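Local coordinates for ABC transporter, periplasmic solute-binding protein (Rhizobium meliloti, PDB 4WED) that probably captures a small solute, perhaps a peptide, nickel or heme, in the periplasm for delivery to a membrane-bound ABC transporter, at residues D62-P67 with W192-A197; P79-D84 with G209-K214; L119-G124 with R170-K175. One frame throughout, in Å; residues are numbered along the deposited sequence.

Interaction 1 of 3, residues D62-P67 with W192-A197; sequences DLMFEP and WVQISA. With NA (sodium ion), chain B.
Trp192, at the start of an edge strand of a mixed four-stranded sheet, meets Leu63 and Met64 in the loop that follows helix 58-61 and carries the sodium ligand Asp62. The one hydrogen bond between the segments runs from Trp192 N to Leu63 O, at 3.2 Å; with an N-H...O angle of 138° and the donor tilted 28° from the carbonyl plane, it is bent. The same oxygen lies in the plane of the indole at its edge, 3.3 Å from Trp192 CD1. Leu63 approaches this ring obliquely with CD2, also 3.3 Å from Trp192 CD1, a close fit. Beyond them, selenomethionine Met64 brings CB to 3.1 Å from Trp192 O, and its bent chain lays CE 4.2 Å from Gln194 CB. Were Trp192 replaced by alanine, Leu63 CD2 would probably face a gap and Tyr518 would lose its edge-to-face partner. Asp62 points elsewhere: OD2 at 2.3 Å and OD1 at 2.7 Å chelate the sodium ion, joined by Asp515 and three waters. The strand thus holds the loop mainly through apolar surface and one backbone carbonyl, while the Asp62 carboxylate turns to the sodium ion and to Arg170 and Met516.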
# COMPACT_ATOMS: atom_id res chain seq x y z
N ASP A 62 -7.42 -13.85 -3.13
CA ASP A 62 -7.20 -13.96 -1.70
C ASP A 62 -8.23 -14.85 -1.03
O ASP A 62 -8.01 -15.32 0.07
CB ASP A 62 -7.15 -12.59 -1.08
CG ASP A 62 -6.85 -12.62 0.37
OD1 ASP A 62 -5.93 -13.31 0.81
OD2 ASP A 62 -7.56 -11.95 1.10
N LEU A 63 -9.36 -15.04 -1.69
CA LEU A 63 -10.41 -15.93 -1.21
C LEU A 63 -10.08 -17.41 -1.09
O LEU A 63 -10.54 -18.07 -0.19
CB LEU A 63 -11.64 -15.78 -2.08
CG LEU A 63 -12.35 -14.46 -1.85
CD1 LEU A 63 -13.38 -14.26 -2.93
CD2 LEU A 63 -12.98 -14.50 -0.48
N MSE A 64 -9.33 -17.94 -2.03
CA MSE A 64 -8.99 -19.36 -2.08
C MSE A 64 -7.53 -19.63 -2.16
O MSE A 64 -7.11 -20.77 -1.99
CB MSE A 64 -9.68 -20.03 -3.30
CG MSE A 64 -8.98 -19.79 -4.63
SE MSE A 64 -9.38 -18.00 -5.38
CE MSE A 64 -11.27 -18.40 -5.83
N PHE A 65 -6.72 -18.63 -2.46
CA PHE A 65 -5.28 -18.85 -2.48
C PHE A 65 -4.62 -18.37 -1.20
O PHE A 65 -4.98 -17.34 -0.63
CB PHE A 65 -4.64 -18.29 -3.77
CG PHE A 65 -5.15 -19.00 -5.04
CD1 PHE A 65 -4.89 -20.36 -5.25
CD2 PHE A 65 -5.84 -18.31 -6.01
CE1 PHE A 65 -5.32 -21.00 -6.40
CE2 PHE A 65 -6.29 -18.95 -7.16
CZ PHE A 65 -6.04 -20.30 -7.35
N GLU A 66 -3.68 -19.16 -0.72
CA GLU A 66 -2.98 -18.82 0.50
C GLU A 66 -1.51 -18.76 0.29
O GLU A 66 -0.97 -19.49 -0.55
CB GLU A 66 -3.32 -19.78 1.62
CG GLU A 66 -4.66 -19.50 2.27
CD GLU A 66 -4.99 -20.48 3.38
OE1 GLU A 66 -4.78 -21.68 3.12
OE2 GLU A 66 -5.48 -20.06 4.49
N PRO A 67 -0.83 -17.86 1.02
CA PRO A 67 0.63 -17.80 0.98
C PRO A 67 1.31 -18.63 2.09
O PRO A 67 0.65 -19.16 3.00
CB PRO A 67 0.90 -16.32 1.26
CG PRO A 67 -0.16 -15.99 2.26
CD PRO A 67 -1.39 -16.82 1.89
N TRP A 192 -12.49 -20.48 0.78
CA TRP A 192 -13.59 -20.34 -0.17
C TRP A 192 -13.37 -21.12 -1.46
O TRP A 192 -12.29 -21.10 -2.02
CB TRP A 192 -13.76 -18.86 -0.54
CG TRP A 192 -14.16 -18.04 0.62
CD1 TRP A 192 -13.36 -17.23 1.37
CD2 TRP A 192 -15.46 -18.01 1.23
NE1 TRP A 192 -14.09 -16.66 2.39
CE2 TRP A 192 -15.38 -17.12 2.31
CE3 TRP A 192 -16.70 -18.64 0.93
CZ2 TRP A 192 -16.48 -16.85 3.12
CZ3 TRP A 192 -17.79 -18.38 1.72
CH2 TRP A 192 -17.68 -17.49 2.82
N VAL A 193 -14.43 -21.80 -1.93
CA VAL A 193 -14.41 -22.55 -3.17
C VAL A 193 -15.22 -21.76 -4.18
O VAL A 193 -16.36 -21.43 -3.90
CB VAL A 193 -15.09 -23.92 -3.00
CG1 VAL A 193 -15.11 -24.68 -4.32
CG2 VAL A 193 -14.38 -24.74 -1.96
N GLN A 194 -14.65 -21.46 -5.34
CA GLN A 194 -15.41 -20.83 -6.45
C GLN A 194 -16.48 -21.75 -6.95
O GLN A 194 -16.19 -22.85 -7.41
CB GLN A 194 -14.49 -20.42 -7.61
CG GLN A 194 -15.22 -19.94 -8.85
CD GLN A 194 -14.44 -18.90 -9.65
OE1 GLN A 194 -14.14 -17.79 -9.14
NE2 GLN A 194 -14.13 -19.23 -10.92
N ILE A 195 -17.74 -21.35 -6.81
CA ILE A 195 -18.85 -22.17 -7.35
C ILE A 195 -19.22 -21.77 -8.78
O ILE A 195 -19.67 -22.60 -9.57
CB ILE A 195 -20.09 -22.09 -6.43
CG1 ILE A 195 -19.77 -22.66 -5.02
CG2 ILE A 195 -21.26 -22.84 -7.03
CD1 ILE A 195 -19.88 -24.18 -4.88
N SER A 196 -19.06 -20.50 -9.09
CA SER A 196 -19.42 -19.97 -10.38
C SER A 196 -18.81 -18.61 -10.58
O SER A 196 -18.62 -17.83 -9.60
CB SER A 196 -20.94 -19.78 -10.47
OG SER A 196 -21.32 -18.46 -9.99
N ALA A 197 -18.53 -18.30 -11.84
CA ALA A 197 -17.98 -17.00 -12.18
C ALA A 197 -18.43 -16.60 -13.56
O ALA A 197 -18.44 -17.41 -14.44
CB ALA A 197 -16.47 -16.98 -12.07
NA NA B . -6.40 -12.04 3.14
O HOH W 1 -3.97 -12.81 2.85
O HOH W 2 -8.49 -10.99 3.86
O HOH W 3 -7.06 -14.00 2.95

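Interaction 2 of 3, residues P79-D84 with G209-K214; sequences PCLATD and GYWGDK. With FMT (formic acid), chain C.
Trp211, in the loop between strands 201-206 and 219-224, reaches across to Cys80 and Leu81 just before the chain turns a corner at a classic beta bulge, where Thr83 and Asp84 both face Thr97. The contact between the segments is van der Waals packing around one indole. Cys80 SG lies 4.1 Å from Trp211 CZ2, and Leu81 CD2 comes obliquely to 4.0 Å from Trp211 NE1. Trp211 holds CG between its backbone N and carbonyl carbon (chi1 67°), which sends the ring out toward the 79-84 segment. On one face of the indole, offset toward the rim, sits Tyr210 OH.

Polar groups find their partners beyond the two segments. The indole N-H and the Tyr210 hydroxyl are both hydrogen-bonded to Glu66, which ties the neighbouring aromatic residues to one acid and probably helps fix how the indole is turned. Cys80 O, 4.0 Å from Trp211 CH2, is hydrogen-bonded to Arg99 NH2.

A formic acid molecule, probably from the crystallisation liquor, rests beside the aromatic pair. Its carbon is 3.9 Å from Trp211 CH2, and its O1 lies 3.9 Å from Gly212 CA. Asp213 N gives that oxygen a weak but fairly straight hydrogen bond of 3.3 Å, with an N-H...O angle of 161°.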
# COMPACT_ATOMS: atom_id res chain seq x y z
N PRO A 79 2.38 -16.76 10.53
CA PRO A 79 2.30 -18.12 9.98
C PRO A 79 1.07 -18.32 9.09
O PRO A 79 -0.02 -17.88 9.47
CB PRO A 79 2.15 -18.99 11.23
CG PRO A 79 2.71 -18.20 12.36
CD PRO A 79 2.53 -16.75 12.00
N CYS A 80 1.24 -18.95 7.92
CA CYS A 80 0.11 -19.40 7.13
C CYS A 80 0.38 -20.83 6.68
O CYS A 80 0.34 -21.75 7.50
CB CYS A 80 -0.23 -18.42 5.99
SG CYS A 80 -1.86 -18.73 5.22
N LEU A 81 0.64 -21.06 5.40
CA LEU A 81 0.98 -22.39 4.97
C LEU A 81 2.35 -22.83 5.52
O LEU A 81 2.67 -24.05 5.56
CB LEU A 81 0.95 -22.48 3.44
CG LEU A 81 -0.47 -22.41 2.86
CD1 LEU A 81 -0.45 -22.43 1.34
CD2 LEU A 81 -1.34 -23.54 3.38
N ALA A 82 3.17 -21.89 5.91
CA ALA A 82 4.37 -22.22 6.68
C ALA A 82 4.10 -21.87 8.10
O ALA A 82 3.64 -20.75 8.37
CB ALA A 82 5.58 -21.45 6.18
N THR A 83 4.39 -22.82 9.01
CA THR A 83 4.33 -22.59 10.49
C THR A 83 5.57 -21.92 11.11
O THR A 83 5.53 -21.43 12.23
CB THR A 83 4.12 -23.92 11.23
OG1 THR A 83 5.04 -24.89 10.73
CG2 THR A 83 2.71 -24.40 11.04
N ASP A 84 6.69 -21.98 10.43
CA ASP A 84 7.89 -21.38 10.91
C ASP A 84 8.88 -21.24 9.77
O ASP A 84 8.71 -21.85 8.70
CB ASP A 84 8.49 -22.21 12.05
CG ASP A 84 9.57 -21.46 12.81
OD1 ASP A 84 9.43 -20.22 13.06
OD2 ASP A 84 10.57 -22.10 13.10
N GLY A 209 -13.12 -29.10 5.70
CA GLY A 209 -11.75 -29.59 5.83
C GLY A 209 -10.73 -28.55 5.39
O GLY A 209 -9.61 -28.90 5.05
N TYR A 210 -11.13 -27.28 5.36
CA TYR A 210 -10.17 -26.17 5.38
C TYR A 210 -9.43 -26.30 6.68
O TYR A 210 -10.01 -26.63 7.71
CB TYR A 210 -10.85 -24.80 5.35
CG TYR A 210 -9.90 -23.62 5.57
CD1 TYR A 210 -8.77 -23.46 4.79
CD2 TYR A 210 -10.16 -22.67 6.55
CE1 TYR A 210 -7.89 -22.40 5.01
CE2 TYR A 210 -9.30 -21.61 6.77
CZ TYR A 210 -8.18 -21.48 6.00
OH TYR A 210 -7.37 -20.41 6.24
N TRP A 211 -8.15 -26.03 6.63
CA TRP A 211 -7.29 -26.31 7.76
C TRP A 211 -7.48 -25.38 8.94
O TRP A 211 -7.35 -25.81 10.06
CB TRP A 211 -5.84 -26.28 7.31
CG TRP A 211 -5.29 -24.93 6.87
CD1 TRP A 211 -5.19 -24.45 5.59
CD2 TRP A 211 -4.70 -23.94 7.72
NE1 TRP A 211 -4.60 -23.20 5.60
CE2 TRP A 211 -4.28 -22.87 6.89
CE3 TRP A 211 -4.48 -23.85 9.10
CZ2 TRP A 211 -3.66 -21.72 7.39
CZ3 TRP A 211 -3.87 -22.71 9.60
CH2 TRP A 211 -3.46 -21.66 8.74
N GLY A 212 -7.75 -24.10 8.69
CA GLY A 212 -7.82 -23.06 9.72
C GLY A 212 -9.25 -22.81 10.15
O GLY A 212 -10.09 -23.70 10.00
N ASP A 213 -9.54 -21.62 10.68
CA ASP A 213 -10.90 -21.26 11.12
C ASP A 213 -11.82 -21.01 9.92
O ASP A 213 -11.46 -20.29 8.96
CB ASP A 213 -10.91 -19.99 11.99
CG ASP A 213 -10.04 -20.11 13.25
OD1 ASP A 213 -10.25 -21.02 14.09
OD2 ASP A 213 -9.16 -19.26 13.41
N LYS A 214 -13.01 -21.57 10.00
CA LYS A 214 -13.99 -21.42 8.95
C LYS A 214 -14.88 -20.23 9.26
O LYS A 214 -15.25 -20.03 10.42
CB LYS A 214 -14.84 -22.70 8.85
C FMT C . -6.35 -19.17 9.50
O1 FMT C . -7.26 -19.25 10.30
O2 FMT C . -5.90 -17.97 9.15

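Interaction 3 of 3, residues L119-G124 with R170-K175; sequences LERWMG and RFLSPK
Leu119, whose side chain meets Phe171, has a carbonyl oxygen gripped twice: Met123 N reaches Leu119 O at 2.9 Å and Trp122 N reaches it at 3.2 Å. The side chain of Leu119 lies with CG opposite its carbonyl carbon (chi1 -74°) and delivers CD2 obliquely to the Phe171 ring, 4.2 Å from Phe171 CZ.

The polar link between the segments is a single water. It accepts a hydrogen bond from Trp122 NE1 at 2.7 Å and donates one to Arg170 O at 3.1 Å, satisfying a buried indole N-H that has no direct partner in the facing loop. That water also sits over one face of the Phe171 ring, offset toward the rim, so Phe171 is touched by both an aliphatic branch and a water.

Farther out, Leu172 lays CD2 over one face of the Arg121 guanidinium, 4.4 Å from Arg121 NH2, a loose apolar cover for a flat charged group. Arg170, its CB directed away from the helix, gives hydrogen bonds to Tyr165 O, Ser164 O and Asp62.

The loop thus runs along helix 112-122, where Asn118 OD1 takes the N-H of Leu172 and Phe171 leans on Cys115. Leu119 also touches Leu140 of strand 137-144, and Trp122 packs against Cys133 and Ser134 of helix 132-135.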
# COMPACT_ATOMS: atom_id res chain seq x y z
N LEU A 119 6.38 -23.09 -6.41
CA LEU A 119 7.47 -22.17 -6.40
C LEU A 119 8.25 -22.23 -7.68
O LEU A 119 8.65 -21.21 -8.23
CB LEU A 119 8.35 -22.52 -5.23
CG LEU A 119 7.70 -22.08 -3.92
CD1 LEU A 119 8.64 -22.42 -2.78
CD2 LEU A 119 7.34 -20.60 -3.87
N GLU A 120 8.46 -23.43 -8.18
CA GLU A 120 9.14 -23.61 -9.47
C GLU A 120 8.35 -23.03 -10.65
O GLU A 120 8.91 -22.80 -11.72
CB GLU A 120 9.43 -25.08 -9.72
CG GLU A 120 10.61 -25.62 -8.93
CD GLU A 120 10.83 -27.10 -9.18
OE1 GLU A 120 9.92 -27.74 -9.79
OE2 GLU A 120 11.89 -27.63 -8.79
N ARG A 121 7.06 -22.82 -10.47
CA ARG A 121 6.24 -22.24 -11.52
C ARG A 121 6.50 -20.75 -11.71
O ARG A 121 6.24 -20.23 -12.78
CB ARG A 121 4.75 -22.48 -11.26
CG ARG A 121 4.27 -23.84 -11.71
CD ARG A 121 2.91 -24.18 -11.11
NE ARG A 121 1.90 -24.52 -12.11
CZ ARG A 121 1.33 -23.65 -12.94
NH1 ARG A 121 1.67 -22.37 -12.93
NH2 ARG A 121 0.39 -24.05 -13.77
N TRP A 122 6.99 -20.06 -10.69
CA TRP A 122 7.15 -18.60 -10.84
C TRP A 122 8.51 -18.03 -10.47
O TRP A 122 8.89 -16.97 -10.97
CB TRP A 122 6.05 -17.82 -10.05
CG TRP A 122 6.08 -18.05 -8.57
CD1 TRP A 122 5.41 -19.02 -7.85
CD2 TRP A 122 6.80 -17.28 -7.63
NE1 TRP A 122 5.69 -18.90 -6.51
CE2 TRP A 122 6.54 -17.82 -6.35
CE3 TRP A 122 7.64 -16.16 -7.74
CZ2 TRP A 122 7.11 -17.31 -5.18
CZ3 TRP A 122 8.19 -15.63 -6.57
CH2 TRP A 122 7.92 -16.21 -5.30
N MSE A 123 9.24 -18.71 -9.61
CA MSE A 123 10.48 -18.13 -9.11
C MSE A 123 11.65 -18.28 -10.05
O MSE A 123 12.04 -19.39 -10.41
CB MSE A 123 10.88 -18.83 -7.84
CG MSE A 123 10.31 -18.05 -6.69
SE MSE A 123 11.13 -18.66 -5.00
CE MSE A 123 10.80 -20.55 -5.37
N GLY A 124 12.25 -17.15 -10.41
CA GLY A 124 13.34 -17.13 -11.37
C GLY A 124 12.84 -16.84 -12.78
O GLY A 124 13.65 -16.65 -13.68
N ARG A 170 1.43 -17.75 -4.29
CA ARG A 170 0.47 -18.62 -3.60
C ARG A 170 0.32 -19.94 -4.29
O ARG A 170 0.85 -20.12 -5.37
CB ARG A 170 -0.84 -17.89 -3.38
CG ARG A 170 -0.58 -16.54 -2.71
CD ARG A 170 -1.82 -15.98 -2.04
NE ARG A 170 -1.51 -14.78 -1.30
CZ ARG A 170 -2.39 -14.14 -0.53
NH1 ARG A 170 -3.65 -14.59 -0.41
NH2 ARG A 170 -2.02 -13.05 0.13
N PHE A 171 -0.43 -20.84 -3.65
CA PHE A 171 -0.38 -22.29 -3.90
C PHE A 171 -1.63 -22.95 -4.53
O PHE A 171 -2.76 -22.97 -3.96
CB PHE A 171 0.05 -22.97 -2.60
CG PHE A 171 1.42 -22.55 -2.18
CD1 PHE A 171 1.61 -21.38 -1.45
CD2 PHE A 171 2.56 -23.26 -2.61
CE1 PHE A 171 2.87 -20.95 -1.09
CE2 PHE A 171 3.83 -22.83 -2.26
CZ PHE A 171 3.99 -21.66 -1.51
N LEU A 172 -1.39 -23.50 -5.74
CA LEU A 172 -2.41 -24.06 -6.60
C LEU A 172 -2.23 -25.55 -6.63
O LEU A 172 -1.12 -26.01 -6.83
CB LEU A 172 -2.24 -23.51 -8.01
CG LEU A 172 -3.02 -24.15 -9.17
CD1 LEU A 172 -4.52 -23.84 -9.10
CD2 LEU A 172 -2.46 -23.66 -10.50
N SER A 173 -3.30 -26.30 -6.52
CA SER A 173 -3.19 -27.76 -6.53
C SER A 173 -2.47 -28.26 -7.78
O SER A 173 -2.92 -28.06 -8.89
CB SER A 173 -4.57 -28.40 -6.44
OG SER A 173 -4.54 -29.77 -6.77
N PRO A 174 -1.34 -28.96 -7.60
CA PRO A 174 -0.67 -29.62 -8.75
C PRO A 174 -1.50 -30.57 -9.61
O PRO A 174 -1.16 -30.74 -10.78
CB PRO A 174 0.45 -30.42 -8.10
CG PRO A 174 0.63 -29.81 -6.77
CD PRO A 174 -0.67 -29.23 -6.33
N LYS A 175 -2.56 -31.20 -9.08
CA LYS A 175 -3.37 -32.14 -9.90
C LYS A 175 -4.45 -31.38 -10.65
O LYS A 175 -5.05 -31.91 -11.56
CB LYS A 175 -4.02 -33.25 -9.07
O HOH W 4 3.92 -20.20 -5.02

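How the interactions relate
The loop 62-67 of interaction 1 joins all three contacts. Toward interaction 2, Glu66 spends both oxygens: OE2 is 2.6 Å from Tyr210 OH and OE1 is 2.9 Å from Trp211 NE1. Toward interaction 3, Arg170 NH1 makes a salt bridge to Asp62 OD1 at 2.9 Å and reaches Phe65 O at 3.1 Å, so this second-shell arginine probably helps to place the sodium-binding carboxylate. Interactions 2 and 3 meet where Leu81 CD1 lies 3.6 Å from Phe171 CD1. Along the chain, interaction 3 nests inside the loops closed by the other two, whose segments alternate; the centres are about 15 to 18 Å apart.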